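Side-chain contacts in superantigen-like protein SSL10 (Staphylococcus aureus subsp. aureus, PDB 6LWT), which probably inhibits classical-pathway complement activation by binding the Fc region of human IgG, and blood clotting by binding prothrombin and another coagulation factor: residues A[159-164]-A[169-174]; A[120-125]-A[141-146]; A[20-25]-A[175-180]. One frame throughout, in Å; residues are numbered along the deposited sequence.

Contact 1 (A[159-164]-A[169-174]); sequences RVKISL and FYNLDL
Val160 and Leu172 face each other as a hydrogen-bonded pair in the antiparallel hairpin of 159-164 and 169-174 at one edge of the beta-grasp sheet. Leu172 N reaches Val160 O at 2.7 Å, nearly straight at 174°, and Val160 N returns a bond to Leu172 O. Ile162 and Tyr170 repeat this pair of hydrogen bonds, with Ile162 N to Tyr170 O at 2.8 Å. The face carrying these four residues is the tight one. Ile162 CD1 lies against Leu172 CD1 (3.8 Å), and the CG2 branch of Val160 meets Leu174 CD2 (3.8 Å), under helix 133-148, whose Leu136 and Leu140 touch Ile162. Tyr170 OH is bonded to Glu185.

The other face, with Arg159, Lys161, Phe169 and Asn171, is looser and more open to solvent. The extended Lys161 chain brings its end, CE and NZ, over one face of the Phe169 ring, whose CG lies between the backbone N and the carbonyl carbon (chi1 69°); Lys161 NZ stands 4.1 Å from the ring centroid, 3° off the normal, in a cation-pi contact. Arg159 NH1 is 3.5 Å from Asp173 OD1, which sits over the guanidinium face, a salt bridge through charge alone. The stronger partners are Asp157 for Arg159 and Arg175 for Asp173. The register is probably set by the backbone bonds and buried aliphatic packing, with the outer face adding cation-pi, CH-pi and charge contacts.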
loop_
_atom_site.group_PDB
_atom_site.type_symbol
_atom_site.label_atom_id
_atom_site.label_comp_id
_atom_site.label_asym_id
_atom_site.label_seq_id
_atom_site.Cartn_x
_atom_site.Cartn_y
_atom_site.Cartn_z
ATOM N N ARG A 159 -13.433 7.534 0.937
ATOM C CA ARG A 159 -13.250 6.126 1.233
ATOM C C ARG A 159 -12.861 5.389 -0.026
ATOM O O ARG A 159 -13.179 5.823 -1.136
ATOM C CB ARG A 159 -14.532 5.503 1.778
ATOM C CG ARG A 159 -15.176 6.232 2.952
ATOM C CD ARG A 159 -14.391 6.167 4.263
ATOM N NE ARG A 159 -15.185 6.854 5.287
ATOM C CZ ARG A 159 -15.196 8.172 5.512
ATOM N NH1 ARG A 159 -14.417 9.016 4.829
ATOM N NH2 ARG A 159 -16.005 8.658 6.452
ATOM N N VAL A 160 -12.160 4.277 0.154
ATOM C CA VAL A 160 -11.841 3.401 -0.963
ATOM C C VAL A 160 -12.212 1.979 -0.585
ATOM O O VAL A 160 -11.656 1.480 0.371
ATOM C CB VAL A 160 -10.340 3.420 -1.295
ATOM C CG1 VAL A 160 -10.058 2.440 -2.430
ATOM C CG2 VAL A 160 -9.868 4.828 -1.640
ATOM N N LYS A 161 -13.096 1.327 -1.337
ATOM C CA LYS A 161 -13.512 -0.047 -1.036
ATOM C C LYS A 161 -12.991 -0.984 -2.119
ATOM O O LYS A 161 -13.416 -0.900 -3.273
ATOM C CB LYS A 161 -15.029 -0.168 -0.913
ATOM C CG LYS A 161 -15.525 -1.586 -0.583
ATOM C CD LYS A 161 -17.047 -1.700 -0.623
ATOM C CE LYS A 161 -17.515 -3.111 -0.283
ATOM N NZ LYS A 161 -18.853 -3.138 0.384
ATOM N N ILE A 162 -12.091 -1.870 -1.721
ATOM C CA ILE A 162 -11.540 -2.875 -2.619
ATOM C C ILE A 162 -12.332 -4.172 -2.398
ATOM O O ILE A 162 -12.266 -4.762 -1.315
ATOM C CB ILE A 162 -10.038 -3.087 -2.334
ATOM C CG1 ILE A 162 -9.251 -1.776 -2.514
ATOM C CG2 ILE A 162 -9.468 -4.198 -3.199
ATOM C CD1 ILE A 162 -7.982 -1.716 -1.689
ATOM N N SER A 163 -13.058 -4.625 -3.420
ATOM C CA SER A 163 -13.843 -5.823 -3.324
ATOM C C SER A 163 -13.211 -6.965 -4.111
ATOM O O SER A 163 -12.701 -6.775 -5.239
ATOM C CB SER A 163 -15.267 -5.546 -3.807
ATOM O OG SER A 163 -15.871 -4.582 -2.949
ATOM N N LEU A 164 -13.266 -8.145 -3.511
ATOM C CA LEU A 164 -12.762 -9.359 -4.112
ATOM C C LEU A 164 -13.931 -10.176 -4.670
ATOM O O LEU A 164 -15.087 -9.994 -4.276
ATOM C CB LEU A 164 -11.949 -10.185 -3.124
ATOM C CG LEU A 164 -10.800 -9.509 -2.348
ATOM C CD1 LEU A 164 -9.971 -10.559 -1.631
ATOM C CD2 LEU A 164 -9.964 -8.592 -3.217
ATOM N N PHE A 169 -13.712 -7.869 1.269
ATOM C CA PHE A 169 -13.408 -6.507 0.926
ATOM C C PHE A 169 -12.563 -5.842 1.986
ATOM O O PHE A 169 -12.469 -6.312 3.142
ATOM C CB PHE A 169 -14.670 -5.674 0.626
ATOM C CG PHE A 169 -15.547 -5.411 1.824
ATOM C CD1 PHE A 169 -15.340 -4.281 2.618
ATOM C CD2 PHE A 169 -16.590 -6.271 2.147
ATOM C CE1 PHE A 169 -16.157 -4.020 3.711
ATOM C CE2 PHE A 169 -17.427 -6.004 3.225
ATOM C CZ PHE A 169 -17.187 -4.895 4.034
ATOM N N TYR A 170 -11.960 -4.740 1.563
ATOM C CA TYR A 170 -11.220 -3.855 2.456
ATOM C C TYR A 170 -11.774 -2.456 2.224
ATOM O O TYR A 170 -11.716 -1.956 1.098
ATOM C CB TYR A 170 -9.718 -3.868 2.129
ATOM C CG TYR A 170 -9.085 -5.245 2.154
ATOM C CD1 TYR A 170 -9.069 -6.030 1.003
ATOM C CD2 TYR A 170 -8.572 -5.795 3.332
ATOM C CE1 TYR A 170 -8.525 -7.322 1.019
ATOM C CE2 TYR A 170 -8.023 -7.075 3.349
ATOM C CZ TYR A 170 -8.003 -7.834 2.187
ATOM O OH TYR A 170 -7.472 -9.107 2.150
ATOM N N ASN A 171 -12.278 -1.808 3.277
ATOM C CA ASN A 171 -12.719 -0.433 3.155
ATOM C C ASN A 171 -11.677 0.469 3.819
ATOM O O ASN A 171 -11.468 0.381 5.034
ATOM C CB ASN A 171 -14.104 -0.265 3.764
ATOM C CG ASN A 171 -14.649 1.126 3.555
ATOM O OD1 ASN A 171 -14.914 1.525 2.425
ATOM N ND2 ASN A 171 -14.759 1.900 4.642
ATOM N N LEU A 172 -11.019 1.293 3.014
ATOM C CA LEU A 172 -9.960 2.200 3.472
ATOM C C LEU A 172 -10.488 3.599 3.713
ATOM O O LEU A 172 -11.247 4.140 2.897
ATOM C CB LEU A 172 -8.854 2.282 2.436
ATOM C CG LEU A 172 -8.259 0.953 2.003
ATOM C CD1 LEU A 172 -7.358 1.143 0.800
ATOM C CD2 LEU A 172 -7.484 0.344 3.145
ATOM N N ASP A 173 -10.095 4.176 4.847
ATOM C CA ASP A 173 -10.495 5.526 5.205
ATOM C C ASP A 173 -9.397 6.508 4.775
ATOM O O ASP A 173 -8.296 6.501 5.318
ATOM C CB ASP A 173 -10.719 5.595 6.713
ATOM C CG ASP A 173 -11.337 6.916 7.171
ATOM O OD1 ASP A 173 -11.506 7.876 6.363
ATOM O OD2 ASP A 173 -11.655 6.970 8.380
ATOM N N LEU A 174 -9.708 7.372 3.815
ATOM C CA LEU A 174 -8.743 8.358 3.331
ATOM C C LEU A 174 -8.456 9.478 4.351
ATOM O O LEU A 174 -7.484 10.196 4.187
ATOM C CB LEU A 174 -9.157 8.954 1.982
ATOM C CG LEU A 174 -9.314 7.909 0.859
ATOM C CD1 LEU A 174 -9.908 8.592 -0.355
ATOM C CD2 LEU A 174 -7.979 7.261 0.546
#

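Contact 2 (A[120-125]-A[141-146]); sequences KGYPYY and RKHLIE
Tyr122 and His143 are brought together by contrasting first torsions: the tyrosine CG sits between its backbone N and carbonyl carbon (chi1 53°), whereas the histidine CG is anti to its N (chi1 -178°). The first sends a ring from strand 120-123 toward the helix, and the second sends the imidazole out from helix 133-148 to meet it. With Tyr124 they form an aromatic cluster in the beta-grasp domain, where the helix crosses the mixed sheet and strand 120-123 is one of its outermost strands.

The two tyrosines treat the imidazole differently. Tyr124 turns its edge toward the His143 face in a T-shaped stack, with centroids 5.9 Å apart and planes at 72°. Tyr122 meets the same ring rim to rim, with neither ring covering the face of the other. Which way round the imidazole sits is uncertain, and its very short approach to Tyr122 OH is doubtful.

The cluster is small and lies near the surface, and Leu107 of the adjacent strand 106-110 touches all three rings. Tyr124 also rests on Leu136, Lys139 and Leu140, an earlier part of the same helix, which extends the packing along its length. Lys147 makes a cation-pi contact with Tyr122. The polar end of that tyrosine is satisfied by the helix as well: its OH is hydrogen-bonded to the OH of Tyr148.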
loop_
_atom_site.group_PDB
_atom_site.type_symbol
_atom_site.label_atom_id
_atom_site.label_comp_id
_atom_site.label_asym_id
_atom_site.label_seq_id
_atom_site.Cartn_x
_atom_site.Cartn_y
_atom_site.Cartn_z
ATOM N N LYS A 120 -17.454 7.649 -12.869
ATOM C CA LYS A 120 -16.703 7.146 -14.015
ATOM C C LYS A 120 -15.880 5.951 -13.547
ATOM O O LYS A 120 -15.203 6.033 -12.507
ATOM C CB LYS A 120 -15.805 8.245 -14.585
ATOM C CG LYS A 120 -15.023 7.830 -15.815
ATOM C CD LYS A 120 -14.105 8.933 -16.357
ATOM C CE LYS A 120 -13.387 8.429 -17.613
ATOM N NZ LYS A 120 -12.461 9.422 -18.212
ATOM N N GLY A 121 -15.960 4.851 -14.303
ATOM C CA GLY A 121 -15.183 3.654 -14.038
ATOM C C GLY A 121 -14.181 3.399 -15.145
ATOM O O GLY A 121 -14.494 3.598 -16.321
ATOM N N TYR A 122 -13.000 2.918 -14.784
ATOM C CA TYR A 122 -11.968 2.577 -15.768
ATOM C C TYR A 122 -11.015 1.523 -15.198
ATOM O O TYR A 122 -10.930 1.363 -13.971
ATOM C CB TYR A 122 -11.218 3.836 -16.220
ATOM C CG TYR A 122 -10.669 4.662 -15.097
ATOM C CD1 TYR A 122 -9.376 4.428 -14.586
ATOM C CD2 TYR A 122 -11.434 5.670 -14.525
ATOM C CE1 TYR A 122 -8.872 5.191 -13.531
ATOM C CE2 TYR A 122 -10.947 6.435 -13.476
ATOM C CZ TYR A 122 -9.676 6.194 -12.977
ATOM O OH TYR A 122 -9.251 6.989 -11.925
ATOM N N PRO A 123 -10.315 0.773 -16.078
ATOM C CA PRO A 123 -9.404 -0.236 -15.570
ATOM C C PRO A 123 -8.205 0.337 -14.814
ATOM O O PRO A 123 -7.656 1.373 -15.181
ATOM C CB PRO A 123 -8.938 -0.990 -16.834
ATOM C CG PRO A 123 -9.934 -0.675 -17.880
ATOM C CD PRO A 123 -10.475 0.674 -17.541
ATOM N N TYR A 124 -7.845 -0.358 -13.743
ATOM C CA TYR A 124 -6.703 -0.023 -12.904
ATOM C C TYR A 124 -5.811 -1.246 -12.925
ATOM O O TYR A 124 -6.243 -2.316 -12.521
ATOM C CB TYR A 124 -7.143 0.271 -11.474
ATOM C CG TYR A 124 -5.969 0.584 -10.596
ATOM C CD1 TYR A 124 -5.367 1.839 -10.635
ATOM C CD2 TYR A 124 -5.399 -0.409 -9.788
ATOM C CE1 TYR A 124 -4.250 2.123 -9.854
ATOM C CE2 TYR A 124 -4.278 -0.146 -9.018
ATOM C CZ TYR A 124 -3.711 1.120 -9.044
ATOM O OH TYR A 124 -2.594 1.373 -8.266
ATOM N N TYR A 125 -4.589 -1.094 -13.436
ATOM C CA TYR A 125 -3.747 -2.237 -13.750
ATOM C C TYR A 125 -2.828 -2.600 -12.591
ATOM O O TYR A 125 -2.274 -1.722 -11.931
ATOM C CB TYR A 125 -2.938 -1.974 -15.036
ATOM C CG TYR A 125 -3.832 -1.749 -16.226
ATOM C CD1 TYR A 125 -4.463 -2.818 -16.857
ATOM C CD2 TYR A 125 -4.076 -0.461 -16.704
ATOM C CE1 TYR A 125 -5.307 -2.612 -17.940
ATOM C CE2 TYR A 125 -4.917 -0.243 -17.787
ATOM C CZ TYR A 125 -5.527 -1.320 -18.398
ATOM O OH TYR A 125 -6.374 -1.107 -19.453
ATOM N N ARG A 141 -3.784 5.725 -3.463
ATOM C CA ARG A 141 -3.802 7.102 -2.983
ATOM C C ARG A 141 -2.965 8.029 -3.836
ATOM O O ARG A 141 -3.407 9.144 -4.143
ATOM C CB ARG A 141 -3.420 7.218 -1.513
ATOM C CG ARG A 141 -4.398 6.466 -0.637
ATOM C CD ARG A 141 -4.320 6.912 0.804
ATOM N NE ARG A 141 -4.729 5.847 1.744
ATOM C CZ ARG A 141 -5.166 6.058 2.984
ATOM N NH1 ARG A 141 -5.448 5.013 3.749
ATOM N NH2 ARG A 141 -5.299 7.294 3.480
ATOM N N LYS A 142 -1.793 7.574 -4.251
ATOM C CA LYS A 142 -0.949 8.374 -5.148
ATOM C C LYS A 142 -1.657 8.694 -6.459
ATOM O O LYS A 142 -1.597 9.842 -6.945
ATOM C CB LYS A 142 0.378 7.680 -5.425
ATOM C CG LYS A 142 1.410 8.587 -6.096
ATOM C CD LYS A 142 2.737 7.862 -6.276
ATOM C CE LYS A 142 2.681 6.917 -7.467
ATOM N NZ LYS A 142 4.027 6.405 -7.863
ATOM N N HIS A 143 -2.333 7.689 -7.016
ATOM C CA HIS A 143 -3.217 7.876 -8.181
ATOM C C HIS A 143 -4.273 8.957 -7.952
ATOM O O HIS A 143 -4.445 9.845 -8.799
ATOM C CB HIS A 143 -3.865 6.535 -8.567
ATOM C CG HIS A 143 -4.743 6.603 -9.779
ATOM N ND1 HIS A 143 -6.119 6.643 -9.697
ATOM C CD2 HIS A 143 -4.443 6.651 -11.100
ATOM C CE1 HIS A 143 -6.630 6.712 -10.910
ATOM N NE2 HIS A 143 -5.638 6.713 -11.784
ATOM N N LEU A 144 -4.942 8.925 -6.799
ATOM C CA LEU A 144 -5.978 9.895 -6.498
ATOM C C LEU A 144 -5.392 11.274 -6.219
ATOM O O LEU A 144 -6.025 12.282 -6.534
ATOM C CB LEU A 144 -6.823 9.448 -5.319
ATOM C CG LEU A 144 -7.596 8.130 -5.472
ATOM C CD1 LEU A 144 -8.203 7.776 -4.132
ATOM C CD2 LEU A 144 -8.657 8.211 -6.550
ATOM N N ILE A 145 -4.193 11.317 -5.640
ATOM C CA ILE A 145 -3.490 12.596 -5.411
ATOM C C ILE A 145 -3.159 13.243 -6.754
ATOM O O ILE A 145 -3.510 14.408 -6.992
ATOM C CB ILE A 145 -2.194 12.407 -4.578
ATOM C CG1 ILE A 145 -2.543 12.061 -3.125
ATOM C CG2 ILE A 145 -1.347 13.688 -4.614
ATOM C CD1 ILE A 145 -1.428 11.405 -2.343
ATOM N N GLU A 146 -2.508 12.473 -7.620
ATOM C CA GLU A 146 -2.063 12.959 -8.916
ATOM C C GLU A 146 -3.210 13.276 -9.867
ATOM O O GLU A 146 -3.150 14.275 -10.572
ATOM C CB GLU A 146 -1.107 11.967 -9.591
ATOM C CG GLU A 146 0.209 11.820 -8.848
ATOM C CD GLU A 146 1.097 10.718 -9.397
ATOM O OE1 GLU A 146 0.766 10.103 -10.435
ATOM O OE2 GLU A 146 2.155 10.483 -8.788
#

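Contact 3 (A[20-25]-A[175-180]); sequences RYYTGK and RSKLKF
Tyr22 OH takes the backbone N-H of Leu178 at 3.2 Å, almost perfectly straight (177°), and is also hydrogen-bonded to Asp137 OD2 of helix 133-148. The amide nitrogen lies at the edge of the phenol ring, near its plane, and Leu178 CB sits 3.8 Å from the same Tyr22 OH. Two partners thus hold a hydroxyl that belongs to a buried side chain.

Beside it, Lys177 lies across the face of Tyr21. Its CE stands 3.6 Å from the ring centroid, over the centre, in a CH-pi contact. A bend at chi3 (-80°) carries NZ off the ring centre, to 4.0 Å from the centroid, where the cation-pi contact is off-centre. In the two-domain fold of the staphylococcal toxin family, this joins the N-terminal helix to the irregular segment 175-180 of the beta-grasp domain. Both Tyr21 and Lys177 reach Glu78: the tyrosine OH is bonded to OE2 and the lysine NZ is salt-bridged to OE1, so one carboxylate ties the lysine and the tyrosine together at their polar ends. Within 20-25, Tyr21 CD2 lies 3.6 Å above the ring plane of Tyr22, over its centre.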
loop_
_atom_site.group_PDB
_atom_site.type_symbol
_atom_site.label_atom_id
_atom_site.label_comp_id
_atom_site.label_asym_id
_atom_site.label_seq_id
_atom_site.Cartn_x
_atom_site.Cartn_y
_atom_site.Cartn_z
ATOM N N ARG A 20 2.097 14.500 2.302
ATOM C CA ARG A 20 3.525 14.240 2.340
ATOM C C ARG A 20 3.813 12.733 2.390
ATOM O O ARG A 20 4.657 12.261 1.640
ATOM C CB ARG A 20 4.211 14.998 3.501
ATOM C CG ARG A 20 4.209 16.532 3.380
ATOM C CD ARG A 20 4.588 17.088 1.997
ATOM N NE ARG A 20 5.935 16.719 1.536
ATOM C CZ ARG A 20 7.075 17.354 1.848
ATOM N NH1 ARG A 20 7.095 18.424 2.645
ATOM N NH2 ARG A 20 8.225 16.904 1.358
ATOM N N TYR A 21 3.091 11.990 3.229
ATOM C CA TYR A 21 3.351 10.553 3.360
ATOM C C TYR A 21 3.138 9.807 2.055
ATOM O O TYR A 21 3.984 9.021 1.630
ATOM C CB TYR A 21 2.493 9.936 4.457
ATOM C CG TYR A 21 2.767 8.464 4.651
ATOM C CD1 TYR A 21 3.896 8.028 5.354
ATOM C CD2 TYR A 21 1.925 7.495 4.094
ATOM C CE1 TYR A 21 4.159 6.668 5.517
ATOM C CE2 TYR A 21 2.186 6.139 4.247
ATOM C CZ TYR A 21 3.280 5.727 4.983
ATOM O OH TYR A 21 3.528 4.377 5.140
ATOM N N TYR A 22 2.005 10.088 1.413
ATOM C CA TYR A 22 1.586 9.383 0.208
ATOM C C TYR A 22 2.184 9.925 -1.091
ATOM O O TYR A 22 1.887 9.399 -2.160
ATOM C CB TYR A 22 0.043 9.301 0.164
ATOM C CG TYR A 22 -0.518 8.260 1.110
ATOM C CD1 TYR A 22 -0.343 6.901 0.836
ATOM C CD2 TYR A 22 -1.215 8.616 2.279
ATOM C CE1 TYR A 22 -0.825 5.932 1.688
ATOM C CE2 TYR A 22 -1.701 7.648 3.154
ATOM C CZ TYR A 22 -1.508 6.300 2.842
ATOM O OH TYR A 22 -2.002 5.317 3.656
ATOM N N THR A 23 3.055 10.940 -1.008
ATOM C CA THR A 23 3.913 11.339 -2.139
ATOM C C THR A 23 5.409 11.232 -1.767
ATOM O O THR A 23 6.248 11.876 -2.392
ATOM C CB THR A 23 3.608 12.783 -2.592
ATOM O OG1 THR A 23 3.754 13.677 -1.483
ATOM C CG2 THR A 23 2.186 12.884 -3.107
ATOM N N GLY A 24 5.734 10.413 -0.762
ATOM C CA GLY A 24 7.113 10.295 -0.242
ATOM C C GLY A 24 7.968 9.310 -1.021
ATOM O O GLY A 24 7.645 8.940 -2.158
ATOM N N LYS A 25 9.085 8.906 -0.418
ATOM C CA LYS A 25 10.021 7.974 -1.052
ATOM C C LYS A 25 9.463 6.566 -1.009
ATOM O O LYS A 25 9.093 6.083 0.077
ATOM C CB LYS A 25 11.376 7.947 -0.327
ATOM C CG LYS A 25 12.144 9.261 -0.305
ATOM C CD LYS A 25 13.647 9.027 -0.089
ATOM C CE LYS A 25 14.420 8.799 -1.391
ATOM N NZ LYS A 25 15.144 10.016 -1.866
ATOM N N ARG A 175 -9.246 9.574 5.415
ATOM C CA ARG A 175 -8.985 10.563 6.465
ATOM C C ARG A 175 -7.801 10.213 7.378
ATOM O O ARG A 175 -7.363 11.061 8.144
ATOM C CB ARG A 175 -10.214 10.785 7.319
ATOM C CG ARG A 175 -11.466 11.203 6.553
ATOM C CD ARG A 175 -12.687 11.216 7.466
ATOM N NE ARG A 175 -12.950 9.875 8.005
ATOM C CZ ARG A 175 -13.870 9.593 8.924
ATOM N NH1 ARG A 175 -14.665 10.543 9.409
ATOM N NH2 ARG A 175 -14.003 8.345 9.354
ATOM N N SER A 176 -7.289 8.990 7.311
ATOM C CA SER A 176 -6.070 8.660 8.036
ATOM C C SER A 176 -5.145 7.740 7.270
ATOM O O SER A 176 -5.507 7.148 6.231
ATOM C CB SER A 176 -6.421 8.051 9.391
ATOM O OG SER A 176 -7.319 6.990 9.229
ATOM N N LYS A 177 -3.941 7.609 7.810
ATOM C CA LYS A 177 -2.947 6.703 7.235
ATOM C C LYS A 177 -3.415 5.270 7.433
ATOM O O LYS A 177 -4.052 4.961 8.436
ATOM C CB LYS A 177 -1.572 6.907 7.879
ATOM C CG LYS A 177 -0.430 6.424 7.001
ATOM C CD LYS A 177 0.845 6.009 7.751
ATOM C CE LYS A 177 1.706 7.175 8.174
ATOM N NZ LYS A 177 2.995 6.706 8.774
ATOM N N LEU A 178 -3.107 4.380 6.490
ATOM C CA LEU A 178 -3.330 2.952 6.742
ATOM C C LEU A 178 -2.555 2.572 8.006
ATOM O O LEU A 178 -1.432 3.003 8.178
ATOM C CB LEU A 178 -2.840 2.090 5.579
ATOM C CG LEU A 178 -3.086 0.586 5.679
ATOM C CD1 LEU A 178 -4.567 0.265 5.640
ATOM C CD2 LEU A 178 -2.388 -0.130 4.540
ATOM N N LYS A 179 -3.163 1.786 8.892
ATOM C CA LYS A 179 -2.455 1.349 10.095
ATOM C C LYS A 179 -1.386 0.332 9.815
ATOM O O LYS A 179 -1.544 -0.524 8.926
ATOM C CB LYS A 179 -3.434 0.815 11.132
ATOM C CG LYS A 179 -4.305 1.953 11.652
ATOM C CD LYS A 179 -4.866 1.633 13.009
ATOM C CE LYS A 179 -5.670 2.820 13.535
ATOM N NZ LYS A 179 -6.678 2.300 14.485
ATOM N N PHE A 180 -0.313 0.385 10.617
ATOM C CA PHE A 180 0.820 -0.531 10.448
ATOM C C PHE A 180 0.380 -1.984 10.499
ATOM O O PHE A 180 0.844 -2.800 9.698
ATOM C CB PHE A 180 1.913 -0.303 11.519
ATOM C CG PHE A 180 2.763 0.946 11.325
ATOM C CD1 PHE A 180 2.673 1.754 10.195
ATOM C CD2 PHE A 180 3.729 1.266 12.288
ATOM C CE1 PHE A 180 3.485 2.865 10.042
ATOM C CE2 PHE A 180 4.549 2.377 12.136
ATOM C CZ PHE A 180 4.423 3.182 11.012
#

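In the fold
The three contacts lie 13 to 16 Å apart, centre to centre, and meet around helix 133-148. Along the chain, contact 2 closes before contact 1 opens, and both fall between 20-25 and 175-180, the two halves of contact 3. In the five-stranded sheet of the beta-grasp domain, contact 1 pairs 159-164 with the outermost strand 169-173, and contact 2 lies on 120-123, the outermost strand on the other side. Arg141 of the helix connects contacts 2 and 3 through a probable hydrogen bond from NH2 to Ser176 O (2.8 Å), and also packs on Leu174 of contact 1. Contact 3 lays the N-terminal helix against the beta-grasp domain, although that helix precedes the OB-fold strands.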